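Local atomic coordinates of alginate lyase, family PL7 (Zobellia galactanivorans, PDB entry 4BE3), a protein that acts as an exolytic alginate lyase of family PL7, probably cleaving the glycosidic bonds of this brown-algal polysaccharide by beta-elimination. Residues 65-70 and 107-112; 13-18 and 23-28; 260-265 and 294-299; 121-126 and 200-205. All coordinates share one frame; numbering follows the deposited sequence. Where two conformers were deposited one is given.

Contact 1 (65-70 and 107-112); sequences RTELGQ and VGQIHS. With SRT (S,R meso-tartaric acid), chain C.
Glu67 and Gln109 meet although their strands are not neighbours: the nearest CA atoms, those of Glu67 and Val107, are 8.5 Å apart, and strands 254-258 and 260-262 pair with both strands from between. The two side chains cross at about a right angle. Gln109 CG passes 3.7 Å from Glu67 OE2, and the amide beyond it lies against the carboxylate, the two planes turned 42° from each other. On its own strand the carboxylate is held by Arg65, whose NH1 donates to Glu67 OE1 over 2.8 Å. This salt bridge lies in the guanidinium plane and meets OE1 nearly in line with its C-O bond. Glu67 OE1 also forms a salt bridge with Lys257, so two cationic side chains converge on one carboxylate oxygen. The Arg65 chain, bent at chi3 (77°), lays its guanidinium flat beneath the tartrate, with SRT O3 3.4 Å above the plane and over its centre. His111 presents a ring face to the same ligand, SRT O11 standing 3.5 Å above that ring, while its ND1 is hydrogen-bonded to Glu119. Thr60, Tyr255 and Lys257 also hydrogen-bond the tartrate. Such a polar, cation-rich floor on one sheet of a beta-jelly roll is consistent with the substrate groove of PL7 lyases, where acidic sugars are bound.

Contact 2 (13-18 and 23-28); sequences EWKILL and HKEDLV. With SRT (S,R meso-tartaric acid), chain C.
Ile16 and Lys24 form the hydrogen-bonded pair of a short antiparallel hairpin: Ile16 N donates to Lys24 O over 2.8 Å, and Lys24 N returns a bond of 2.9 Å to Ile16 O. Ile16 O also accepts from a water that is hydrogen-bonded to His23 ND1, so this carbonyl is gripped twice. Lys15 can be followed outward. Its CB rests 3.5 Å from Lys24 O; chi1 of 61° sets CG between the backbone N and the carbonyl carbon, and the chain then runs alongside Glu25, both pointing the same way. CD lies 3.8 Å from Glu25 OE1, CE comes within 3.5 Å of Glu25 OE2, and NZ stops 4.1 Å from that same OE2, beyond a salt bridge. With an alanine at Lys15, the Glu25 carboxylate is likely to lose both the methylenes it lies against and its nearby positive charge, leaving it freer to turn. In the non-hydrogen-bonded pair, Leu17 CD1 sits over the His23 ring in a CH-pi contact, 3.7 Å from the centroid and 11° off the normal, while the ring edge is turned to tartrate O4. On the face bearing Ile16 and Lys24, Leu27 CD2 packs 3.5 Å from Ile16 CG2, and Leu68 of the adjoining strand touches both Ile16 and Leu27. The hairpin is thus held by two backbone bonds and by apolar packing around Leu27, with a mixed Leu17-His23 surface toward the ligand; the Lys15-Glu25 attraction, at the more exposed rim, is probably loose.

Contact 3 (260-265 and 294-299); sequences AYNQTN and SYAEVW
Asn262 and Ala296, with Ala260 and Val298, bring together two strands of different sheets; the segments run nearly antiparallel, 160° between their directions, with axes 7.1 Å apart at closest approach. Small side chains permit this closeness. Val298 has CG1 anti to its amide nitrogen (chi1 -179°), which leaves CG2 beside that nitrogen and 3.8 Å from Ala260 CB. Asn262 likewise swings CG anti to the nitrogen, chi1 -163°, bringing its amide over the Ala296 methyl, with CG 3.9 Å from Ala296 CB. The amide is buried but satisfied at both ends. OD1 accepts from Thr264 N at 3.0 Å, the donor standing above the carbonyl plane, and so closes an Asx turn where strand 260-262 ends; ND2 is taken by Asn53 and by the carbonyl of Pro52. Strand 260-262 pairs with strands 65-70 and 104-112 in the ligand-bearing sheet, whereas strand 295-306 runs between strands 44-52 and 80-90, whose Phe49, Thr51 and Leu86 close in around the contact.

Contact 4 (121-126 and 200-205); sequences IKIFYK and LTFSSE
The hydrophobic core between the two sheets of the beta-jelly roll is built here by Ile121 and Ile123 of strand 121-126 facing Leu200 and Phe202 of strand 197-203. The backbones stand a full sandwich width apart, CA to CA 10.1 Å for Ile121 and Leu200, and side chains alone bridge the space. Ile121 and Leu200 reach toward each other tip to tip: with CG1 anti to the backbone nitrogen (chi1 177°) and the chain extended, Ile121 CD1 arrives 3.6 Å from Leu200 CD1 and 3.7 Å from Leu200 CD2, set against both methyls of the fork. Trp138 of strand 133-141 touches both residues. One pair along, Ile123 and Phe202 approach from opposite directions, and CG2 of the isoleucine meets the ring at its edge. Tyr189 of strand 187-194 lies against both of these side chains, and Trp159 packs on Phe202. Cutting Ile123 back to an alanine would probably open a gap at the edge of the Phe202 ring and leave that ring freer to shift. Both isoleucine branches converge on one ring atom: CG2 of Ile123 lies near the ring plane, 3.8 Å from Phe202 CE1, and CD1 of Ile123 reaches the same carbon at 3.9 Å.

How the contacts relate
Contacts 1, 3 and 4 are buried, whereas contact 2 is a partly exposed hairpin about 18 Å from the chain centre. All four reach the ligand-bearing sheet. Contacts 1 and 2 stay within it, are joined by backbone bonds from Glu67 N to Leu17 O and Gly69 N to Lys15 O, and both touch the tartrate. Contacts 3 and 4 cross to the opposing sheet, and their centres are about 16 Å apart; Gln263 of the one packs on Phe124 of the other. Chemistry follows place: charged and polar groups gather at the ligand face in contact 1; between the sheets contact 4 is wholly apolar, and contact 3 adds one buried, hydrogen-bonded amide to small apolar side chains.

Contact 1 (65-70 and 107-112)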
# COMPACT_ATOMS: atom_id res chain seq x y z
N ARG A 65 -25.90 3.04 0.66
CA ARG A 65 -25.01 2.65 -0.49
C ARG A 65 -25.07 1.11 -0.63
O ARG A 65 -25.37 0.43 0.36
CB ARG A 65 -23.55 3.08 -0.19
CG ARG A 65 -22.87 2.25 0.93
CD ARG A 65 -21.56 2.90 1.38
NE ARG A 65 -21.88 4.07 2.27
CZ ARG A 65 -21.10 5.12 2.34
NH1 ARG A 65 -20.09 5.28 1.42
NH2 ARG A 65 -21.28 6.05 3.28
N THR A 66 -24.75 0.63 -1.83
CA THR A 66 -24.28 -0.78 -1.98
C THR A 66 -22.93 -0.56 -2.61
O THR A 66 -22.87 -0.10 -3.82
CB THR A 66 -25.19 -1.52 -2.91
OG1 THR A 66 -26.48 -1.65 -2.27
CG2 THR A 66 -24.59 -2.94 -3.14
N GLU A 67 -21.82 -0.71 -1.84
CA GLU A 67 -20.55 -0.14 -2.42
C GLU A 67 -19.39 -0.99 -1.81
O GLU A 67 -19.40 -1.28 -0.56
CB GLU A 67 -20.45 1.33 -1.88
CG GLU A 67 -19.31 2.11 -2.56
CD GLU A 67 -19.18 3.51 -2.02
OE1 GLU A 67 -19.35 3.75 -0.77
OE2 GLU A 67 -18.81 4.36 -2.86
N LEU A 68 -18.41 -1.20 -2.65
CA LEU A 68 -17.15 -1.91 -2.16
C LEU A 68 -16.26 -0.95 -1.44
O LEU A 68 -16.19 0.26 -1.86
CB LEU A 68 -16.44 -2.36 -3.40
CG LEU A 68 -17.21 -3.23 -4.33
CD1 LEU A 68 -16.20 -3.65 -5.45
CD2 LEU A 68 -17.65 -4.55 -3.61
N GLY A 69 -15.43 -1.39 -0.48
CA GLY A 69 -14.39 -0.54 0.09
C GLY A 69 -13.10 -1.38 -0.02
O GLY A 69 -13.12 -2.63 0.28
N GLN A 70 -12.06 -0.71 -0.44
CA GLN A 70 -10.77 -1.47 -0.61
C GLN A 70 -10.21 -1.80 0.80
O GLN A 70 -10.08 -0.94 1.71
CB GLN A 70 -9.81 -0.54 -1.37
CG GLN A 70 -8.41 -1.10 -1.49
CD GLN A 70 -7.54 -0.07 -2.19
OE1 GLN A 70 -7.76 1.18 -2.01
NE2 GLN A 70 -6.44 -0.51 -2.86
N VAL A 107 -20.05 6.87 -7.91
CA VAL A 107 -19.67 5.65 -8.60
C VAL A 107 -18.16 5.31 -8.36
O VAL A 107 -17.74 4.22 -8.79
CB VAL A 107 -19.91 5.69 -10.10
CG1 VAL A 107 -21.42 5.85 -10.28
CG2 VAL A 107 -19.16 6.86 -10.78
N GLY A 108 -17.45 6.18 -7.69
CA GLY A 108 -16.04 5.88 -7.22
C GLY A 108 -15.55 6.94 -6.28
O GLY A 108 -16.04 8.12 -6.36
N GLN A 109 -14.70 6.60 -5.29
CA GLN A 109 -14.25 7.62 -4.41
C GLN A 109 -12.87 7.20 -3.86
O GLN A 109 -12.51 6.01 -3.98
CB GLN A 109 -15.09 7.71 -3.13
CG GLN A 109 -16.36 7.11 -3.05
CD GLN A 109 -17.01 7.24 -1.65
OE1 GLN A 109 -18.00 6.60 -1.39
NE2 GLN A 109 -16.42 8.02 -0.78
N ILE A 110 -12.19 8.21 -3.30
CA ILE A 110 -11.11 7.92 -2.31
C ILE A 110 -11.76 8.40 -0.99
O ILE A 110 -12.24 9.56 -0.94
CB ILE A 110 -9.84 8.72 -2.58
CG1 ILE A 110 -9.29 8.17 -3.94
CG2 ILE A 110 -8.88 8.55 -1.33
CD1 ILE A 110 -8.13 9.02 -4.41
N HIS A 111 -11.76 7.53 0.06
CA HIS A 111 -12.29 7.96 1.34
C HIS A 111 -11.22 7.87 2.38
O HIS A 111 -10.45 6.88 2.41
CB HIS A 111 -13.41 6.96 1.61
CG HIS A 111 -14.08 7.16 2.93
ND1 HIS A 111 -14.95 8.15 3.13
CD2 HIS A 111 -13.91 6.51 4.14
CE1 HIS A 111 -15.36 8.15 4.47
NE2 HIS A 111 -14.74 7.13 5.07
N SER A 112 -11.14 8.88 3.26
CA SER A 112 -10.05 8.86 4.26
C SER A 112 -10.57 7.92 5.41
O SER A 112 -11.77 7.92 5.85
CB SER A 112 -9.73 10.37 4.64
OG SER A 112 -9.08 10.16 5.96
O1 SRT C . -17.94 5.91 5.16
O11 SRT C . -17.14 5.22 3.11
C1 SRT C . -17.50 5.10 4.29
C2 SRT C . -17.44 3.63 4.53
O2 SRT C . -16.24 2.92 4.16
C3 SRT C . -18.56 3.00 5.31
O3 SRT C . -19.29 2.88 4.17
C4 SRT C . -18.31 1.77 6.06
O4 SRT C . -18.72 0.68 5.67
O41 SRT C . -17.55 1.79 7.03

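Contact 2 (13-18 and 23-28)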
# COMPACT_ATOMS: atom_id res chain seq x y z
N GLU A 13 -9.94 -8.35 -2.60
CA GLU A 13 -9.32 -7.09 -2.13
C GLU A 13 -10.35 -6.04 -1.66
O GLU A 13 -9.96 -4.99 -1.16
CB GLU A 13 -8.50 -6.49 -3.33
CG GLU A 13 -7.30 -7.41 -3.55
CD GLU A 13 -6.37 -6.83 -4.62
OE1 GLU A 13 -6.17 -5.52 -4.77
OE2 GLU A 13 -5.79 -7.64 -5.42
N TRP A 14 -11.61 -6.40 -1.78
CA TRP A 14 -12.72 -5.52 -1.36
C TRP A 14 -13.61 -6.07 -0.29
O TRP A 14 -13.83 -7.33 -0.29
CB TRP A 14 -13.64 -5.29 -2.55
CG TRP A 14 -12.96 -4.65 -3.76
CD1 TRP A 14 -12.55 -5.29 -4.92
CD2 TRP A 14 -12.82 -3.20 -4.04
NE1 TRP A 14 -12.13 -4.39 -5.85
CE2 TRP A 14 -12.24 -3.09 -5.34
CE3 TRP A 14 -13.09 -2.03 -3.29
CZ2 TRP A 14 -12.02 -1.82 -6.00
CZ3 TRP A 14 -12.81 -0.77 -3.91
CH2 TRP A 14 -12.27 -0.68 -5.23
N LYS A 15 -14.22 -5.22 0.59
CA LYS A 15 -15.31 -5.63 1.46
C LYS A 15 -16.54 -4.84 0.91
O LYS A 15 -16.34 -3.94 -0.02
CB LYS A 15 -15.06 -5.20 2.88
CG LYS A 15 -14.94 -3.69 3.04
CD LYS A 15 -14.50 -3.29 4.44
CE LYS A 15 -13.01 -3.62 4.63
NZ LYS A 15 -12.57 -2.81 5.83
N ILE A 16 -17.72 -5.18 1.38
CA ILE A 16 -18.90 -4.43 0.88
C ILE A 16 -19.78 -3.98 2.04
O ILE A 16 -19.80 -4.66 3.12
CB ILE A 16 -19.69 -5.30 -0.20
CG1 ILE A 16 -20.63 -4.42 -1.14
CG2 ILE A 16 -20.57 -6.35 0.49
CD1 ILE A 16 -21.12 -5.12 -2.37
N LEU A 17 -20.52 -2.86 1.81
CA LEU A 17 -21.69 -2.56 2.66
C LEU A 17 -22.86 -2.57 1.64
O LEU A 17 -22.76 -1.87 0.58
CB LEU A 17 -21.50 -1.18 3.31
CG LEU A 17 -22.81 -0.59 3.94
CD1 LEU A 17 -23.29 -1.65 5.02
CD2 LEU A 17 -22.34 0.70 4.53
N LEU A 18 -24.00 -3.21 1.94
CA LEU A 18 -25.19 -3.19 1.07
C LEU A 18 -26.18 -2.18 1.54
O LEU A 18 -26.11 -1.74 2.74
CB LEU A 18 -25.90 -4.57 1.12
CG LEU A 18 -24.94 -5.77 0.82
CD1 LEU A 18 -25.88 -7.02 0.89
CD2 LEU A 18 -24.26 -5.74 -0.57
N HIS A 23 -22.86 -5.90 6.18
CA HIS A 23 -21.42 -5.79 5.90
C HIS A 23 -20.87 -7.11 5.55
O HIS A 23 -21.23 -8.15 6.21
CB HIS A 23 -20.64 -5.30 7.10
CG HIS A 23 -20.85 -3.81 7.42
ND1 HIS A 23 -19.96 -2.85 6.98
CD2 HIS A 23 -21.78 -3.17 8.21
CE1 HIS A 23 -20.38 -1.62 7.44
NE2 HIS A 23 -21.47 -1.83 8.21
N LYS A 24 -20.00 -7.21 4.57
CA LYS A 24 -19.51 -8.57 4.21
C LYS A 24 -18.04 -8.37 3.84
O LYS A 24 -17.71 -7.50 3.02
CB LYS A 24 -20.29 -9.24 3.05
CG LYS A 24 -19.83 -10.68 2.72
CD LYS A 24 -20.42 -11.71 3.70
CE LYS A 24 -20.07 -13.15 3.27
NZ LYS A 24 -18.86 -13.52 4.03
N GLU A 25 -17.14 -9.16 4.48
CA GLU A 25 -15.72 -8.89 4.27
C GLU A 25 -15.19 -9.82 3.18
O GLU A 25 -14.20 -9.51 2.51
CB GLU A 25 -15.03 -9.12 5.63
CG GLU A 25 -13.56 -8.82 5.63
CD GLU A 25 -13.26 -7.30 5.85
OE1 GLU A 25 -14.17 -6.57 6.39
OE2 GLU A 25 -12.07 -6.88 5.53
N ASP A 26 -15.74 -11.03 3.09
CA ASP A 26 -15.25 -12.07 2.11
C ASP A 26 -16.20 -12.16 0.96
O ASP A 26 -17.32 -12.67 1.09
CB ASP A 26 -15.15 -13.55 2.66
CG ASP A 26 -14.61 -14.56 1.56
OD1 ASP A 26 -14.03 -14.20 0.45
OD2 ASP A 26 -14.73 -15.80 1.85
N LEU A 27 -15.80 -11.62 -0.19
CA LEU A 27 -16.83 -11.41 -1.27
C LEU A 27 -16.68 -12.37 -2.35
O LEU A 27 -17.40 -12.40 -3.34
CB LEU A 27 -16.70 -9.91 -1.87
CG LEU A 27 -17.02 -8.82 -0.85
CD1 LEU A 27 -16.79 -7.48 -1.61
CD2 LEU A 27 -18.42 -9.00 -0.33
N VAL A 28 -15.73 -13.30 -2.16
CA VAL A 28 -15.69 -14.39 -3.15
C VAL A 28 -16.94 -15.26 -3.06
O VAL A 28 -17.34 -15.74 -1.86
CB VAL A 28 -14.38 -15.23 -3.03
CG1 VAL A 28 -14.47 -16.46 -3.94
CG2 VAL A 28 -13.17 -14.40 -3.52
O1 SRT C . -17.94 5.91 5.16
O11 SRT C . -17.14 5.22 3.11
C1 SRT C . -17.50 5.10 4.29
C2 SRT C . -17.44 3.63 4.53
O2 SRT C . -16.24 2.92 4.16
C3 SRT C . -18.56 3.00 5.31
O3 SRT C . -19.29 2.88 4.17
C4 SRT C . -18.31 1.77 6.06
O4 SRT C . -18.72 0.68 5.67
O41 SRT C . -17.55 1.79 7.03
O HOH W 1 -13.52 -9.96 -0.29
O HOH W 2 -17.97 -3.79 5.02

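Contact 3 (260-265 and 294-299)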
# COMPACT_ATOMS: atom_id res chain seq x y z
N ALA A 260 -22.45 1.84 -5.91
CA ALA A 260 -23.57 2.80 -5.99
C ALA A 260 -23.78 3.41 -4.61
O ALA A 260 -24.42 2.80 -3.76
CB ALA A 260 -24.81 2.08 -6.48
N TYR A 261 -23.29 4.64 -4.42
CA TYR A 261 -23.46 5.32 -3.12
C TYR A 261 -24.50 6.38 -3.47
O TYR A 261 -24.17 7.39 -4.15
CB TYR A 261 -22.09 5.95 -2.80
CG TYR A 261 -22.08 6.83 -1.54
CD1 TYR A 261 -23.07 6.72 -0.55
CD2 TYR A 261 -20.98 7.73 -1.37
CE1 TYR A 261 -22.93 7.50 0.64
CE2 TYR A 261 -20.88 8.48 -0.21
CZ TYR A 261 -21.82 8.36 0.74
OH TYR A 261 -21.67 9.13 1.88
N ASN A 262 -25.70 6.13 -3.05
CA ASN A 262 -26.89 6.95 -3.50
C ASN A 262 -26.83 8.28 -2.84
O ASN A 262 -26.79 8.30 -1.64
CB ASN A 262 -28.12 6.24 -3.07
CG ASN A 262 -29.37 6.75 -3.84
OD1 ASN A 262 -29.27 7.79 -4.52
ND2 ASN A 262 -30.46 6.03 -3.77
N GLN A 263 -26.84 9.42 -3.59
CA GLN A 263 -26.83 10.66 -2.83
C GLN A 263 -28.25 11.22 -2.77
O GLN A 263 -28.41 12.30 -2.21
CB GLN A 263 -26.07 11.71 -3.65
CG GLN A 263 -24.65 11.18 -4.01
CD GLN A 263 -23.81 11.02 -2.75
OE1 GLN A 263 -23.47 9.81 -2.34
NE2 GLN A 263 -23.42 12.07 -2.13
N THR A 264 -29.24 10.47 -3.21
CA THR A 264 -30.61 11.01 -2.97
C THR A 264 -31.22 10.28 -1.74
O THR A 264 -31.31 9.06 -1.68
CB THR A 264 -31.49 10.64 -4.23
OG1 THR A 264 -30.96 11.26 -5.39
CG2 THR A 264 -32.92 11.35 -4.02
N ASN A 265 -31.51 11.07 -0.74
CA ASN A 265 -32.12 10.57 0.52
C ASN A 265 -33.46 11.22 0.73
O ASN A 265 -33.95 12.01 -0.10
CB ASN A 265 -31.18 10.90 1.67
CG ASN A 265 -30.81 12.37 1.66
OD1 ASN A 265 -31.70 13.20 1.90
ND2 ASN A 265 -29.49 12.72 1.41
N SER A 294 -37.27 4.99 -6.56
CA SER A 294 -36.56 5.64 -5.49
C SER A 294 -35.29 4.80 -5.17
O SER A 294 -35.07 4.30 -4.04
CB SER A 294 -37.47 5.74 -4.28
OG SER A 294 -38.39 6.78 -4.46
N TYR A 295 -34.40 4.76 -6.17
CA TYR A 295 -33.15 4.02 -5.98
C TYR A 295 -32.15 4.37 -7.04
O TYR A 295 -32.46 5.09 -8.04
CB TYR A 295 -33.44 2.48 -6.11
CG TYR A 295 -33.90 2.06 -7.48
CD1 TYR A 295 -35.22 2.14 -7.86
CD2 TYR A 295 -32.98 1.53 -8.41
CE1 TYR A 295 -35.68 1.72 -9.11
CE2 TYR A 295 -33.42 1.12 -9.71
CZ TYR A 295 -34.75 1.21 -10.02
OH TYR A 295 -35.18 0.77 -11.26
N ALA A 296 -30.88 3.89 -6.82
CA ALA A 296 -29.91 4.10 -7.83
C ALA A 296 -29.36 2.72 -8.19
O ALA A 296 -29.38 1.81 -7.36
CB ALA A 296 -28.75 4.93 -7.20
N GLU A 297 -28.87 2.58 -9.40
CA GLU A 297 -28.39 1.31 -9.82
C GLU A 297 -27.28 1.49 -10.85
O GLU A 297 -27.42 2.27 -11.82
CB GLU A 297 -29.59 0.58 -10.53
CG GLU A 297 -29.10 -0.85 -11.05
CD GLU A 297 -30.25 -1.65 -11.65
OE1 GLU A 297 -31.43 -1.38 -11.22
OE2 GLU A 297 -30.05 -2.53 -12.55
N VAL A 298 -26.13 0.85 -10.65
CA VAL A 298 -24.94 1.20 -11.46
C VAL A 298 -24.33 -0.22 -11.81
O VAL A 298 -24.26 -1.07 -10.88
CB VAL A 298 -23.91 1.91 -10.60
CG1 VAL A 298 -22.67 2.29 -11.46
CG2 VAL A 298 -24.51 3.29 -10.02
N TRP A 299 -23.94 -0.40 -13.07
CA TRP A 299 -23.39 -1.69 -13.50
C TRP A 299 -21.98 -1.53 -13.87
O TRP A 299 -21.61 -0.57 -14.53
CB TRP A 299 -24.14 -2.12 -14.73
CG TRP A 299 -25.55 -2.52 -14.53
CD1 TRP A 299 -26.45 -2.29 -13.43
CD2 TRP A 299 -26.32 -3.23 -15.50
NE1 TRP A 299 -27.68 -2.83 -13.73
CE2 TRP A 299 -27.66 -3.39 -14.96
CE3 TRP A 299 -26.02 -3.73 -16.80
CZ2 TRP A 299 -28.68 -4.07 -15.67
CZ3 TRP A 299 -27.07 -4.41 -17.50
CH2 TRP A 299 -28.36 -4.53 -16.96

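Contact 4 (121-126 and 200-205)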
# COMPACT_ATOMS: atom_id res chain seq x y z
N ILE A 121 -11.85 12.45 -3.22
CA ILE A 121 -12.65 12.51 -4.50
C ILE A 121 -13.86 11.68 -4.39
O ILE A 121 -13.88 10.57 -3.80
CB ILE A 121 -11.84 12.04 -5.75
CG1 ILE A 121 -12.75 12.06 -6.97
CG2 ILE A 121 -11.24 10.60 -5.59
CD1 ILE A 121 -12.03 11.89 -8.32
N LYS A 122 -14.99 12.22 -4.99
CA LYS A 122 -16.17 11.40 -5.14
C LYS A 122 -16.58 11.70 -6.64
O LYS A 122 -16.60 12.90 -7.05
CB LYS A 122 -17.36 11.88 -4.28
CG LYS A 122 -17.09 11.44 -2.82
CD LYS A 122 -18.39 11.72 -1.95
CE LYS A 122 -18.66 13.24 -1.82
NZ LYS A 122 -17.62 14.15 -1.21
N ILE A 123 -16.76 10.66 -7.41
CA ILE A 123 -17.20 10.84 -8.85
C ILE A 123 -18.71 10.57 -8.81
O ILE A 123 -19.20 9.50 -8.40
CB ILE A 123 -16.49 9.82 -9.75
CG1 ILE A 123 -14.95 10.08 -9.66
CG2 ILE A 123 -17.02 9.89 -11.16
CD1 ILE A 123 -14.18 8.89 -10.44
N PHE A 124 -19.44 11.55 -9.42
CA PHE A 124 -20.93 11.46 -9.44
C PHE A 124 -21.44 11.29 -10.86
O PHE A 124 -20.83 11.83 -11.81
CB PHE A 124 -21.45 12.87 -9.03
CG PHE A 124 -21.31 13.21 -7.57
CD1 PHE A 124 -20.06 13.57 -6.98
CD2 PHE A 124 -22.53 13.27 -6.79
CE1 PHE A 124 -19.97 13.95 -5.63
CE2 PHE A 124 -22.40 13.72 -5.46
CZ PHE A 124 -21.19 14.01 -4.88
N TYR A 125 -22.64 10.71 -10.94
CA TYR A 125 -23.43 10.77 -12.19
C TYR A 125 -24.77 11.35 -11.64
O TYR A 125 -25.32 10.85 -10.66
CB TYR A 125 -23.63 9.35 -12.77
CG TYR A 125 -24.68 9.40 -13.89
CD1 TYR A 125 -26.06 9.35 -13.63
CD2 TYR A 125 -24.24 9.55 -15.21
CE1 TYR A 125 -26.95 9.40 -14.69
CE2 TYR A 125 -25.13 9.55 -16.30
CZ TYR A 125 -26.47 9.53 -15.98
OH TYR A 125 -27.38 9.65 -17.06
N LYS A 126 -25.24 12.45 -12.29
CA LYS A 126 -26.51 13.08 -11.85
C LYS A 126 -27.41 13.29 -13.11
O LYS A 126 -26.91 13.77 -14.17
CB LYS A 126 -26.12 14.39 -11.25
CG LYS A 126 -27.44 15.23 -10.84
CD LYS A 126 -26.92 16.47 -10.11
CE LYS A 126 -28.17 17.44 -9.92
NZ LYS A 126 -27.69 18.70 -9.19
N LEU A 200 -6.64 12.18 -12.90
CA LEU A 200 -7.87 11.56 -13.29
C LEU A 200 -8.00 11.49 -14.79
O LEU A 200 -7.52 12.42 -15.48
CB LEU A 200 -9.08 12.45 -12.74
CG LEU A 200 -8.94 12.72 -11.26
CD1 LEU A 200 -10.24 13.66 -10.94
CD2 LEU A 200 -9.09 11.40 -10.47
N THR A 201 -8.61 10.36 -15.23
CA THR A 201 -8.90 10.30 -16.69
C THR A 201 -10.30 9.83 -16.80
O THR A 201 -10.65 8.73 -16.25
CB THR A 201 -7.96 9.32 -17.40
OG1 THR A 201 -6.60 9.72 -17.09
CG2 THR A 201 -8.12 9.32 -19.00
N PHE A 202 -11.08 10.45 -17.66
CA PHE A 202 -12.45 10.00 -17.93
C PHE A 202 -12.69 9.82 -19.41
O PHE A 202 -12.26 10.70 -20.16
CB PHE A 202 -13.44 11.15 -17.48
CG PHE A 202 -13.46 11.34 -16.00
CD1 PHE A 202 -14.37 10.57 -15.25
CD2 PHE A 202 -12.62 12.28 -15.43
CE1 PHE A 202 -14.50 10.78 -13.87
CE2 PHE A 202 -12.70 12.53 -14.03
CZ PHE A 202 -13.64 11.74 -13.26
N SER A 203 -13.23 8.67 -19.83
CA SER A 203 -13.39 8.47 -21.28
C SER A 203 -14.72 7.80 -21.55
O SER A 203 -15.28 7.10 -20.68
CB SER A 203 -12.20 7.58 -21.79
OG SER A 203 -12.28 6.30 -21.18
N SER A 204 -15.25 8.03 -22.74
CA SER A 204 -16.50 7.42 -23.12
C SER A 204 -16.62 7.52 -24.66
O SER A 204 -16.25 8.52 -25.24
CB SER A 204 -17.68 8.12 -22.49
OG SER A 204 -18.90 7.49 -22.87
N GLU A 205 -17.01 6.42 -25.29
CA GLU A 205 -16.98 6.43 -26.76
C GLU A 205 -17.85 7.59 -27.33
O GLU A 205 -19.04 7.80 -26.99
CB GLU A 205 -17.47 5.06 -27.24
CG GLU A 205 -17.83 4.96 -28.73
CD GLU A 205 -16.64 5.09 -29.64
OE1 GLU A 205 -15.51 4.79 -29.17
OE2 GLU A 205 -16.85 5.52 -30.82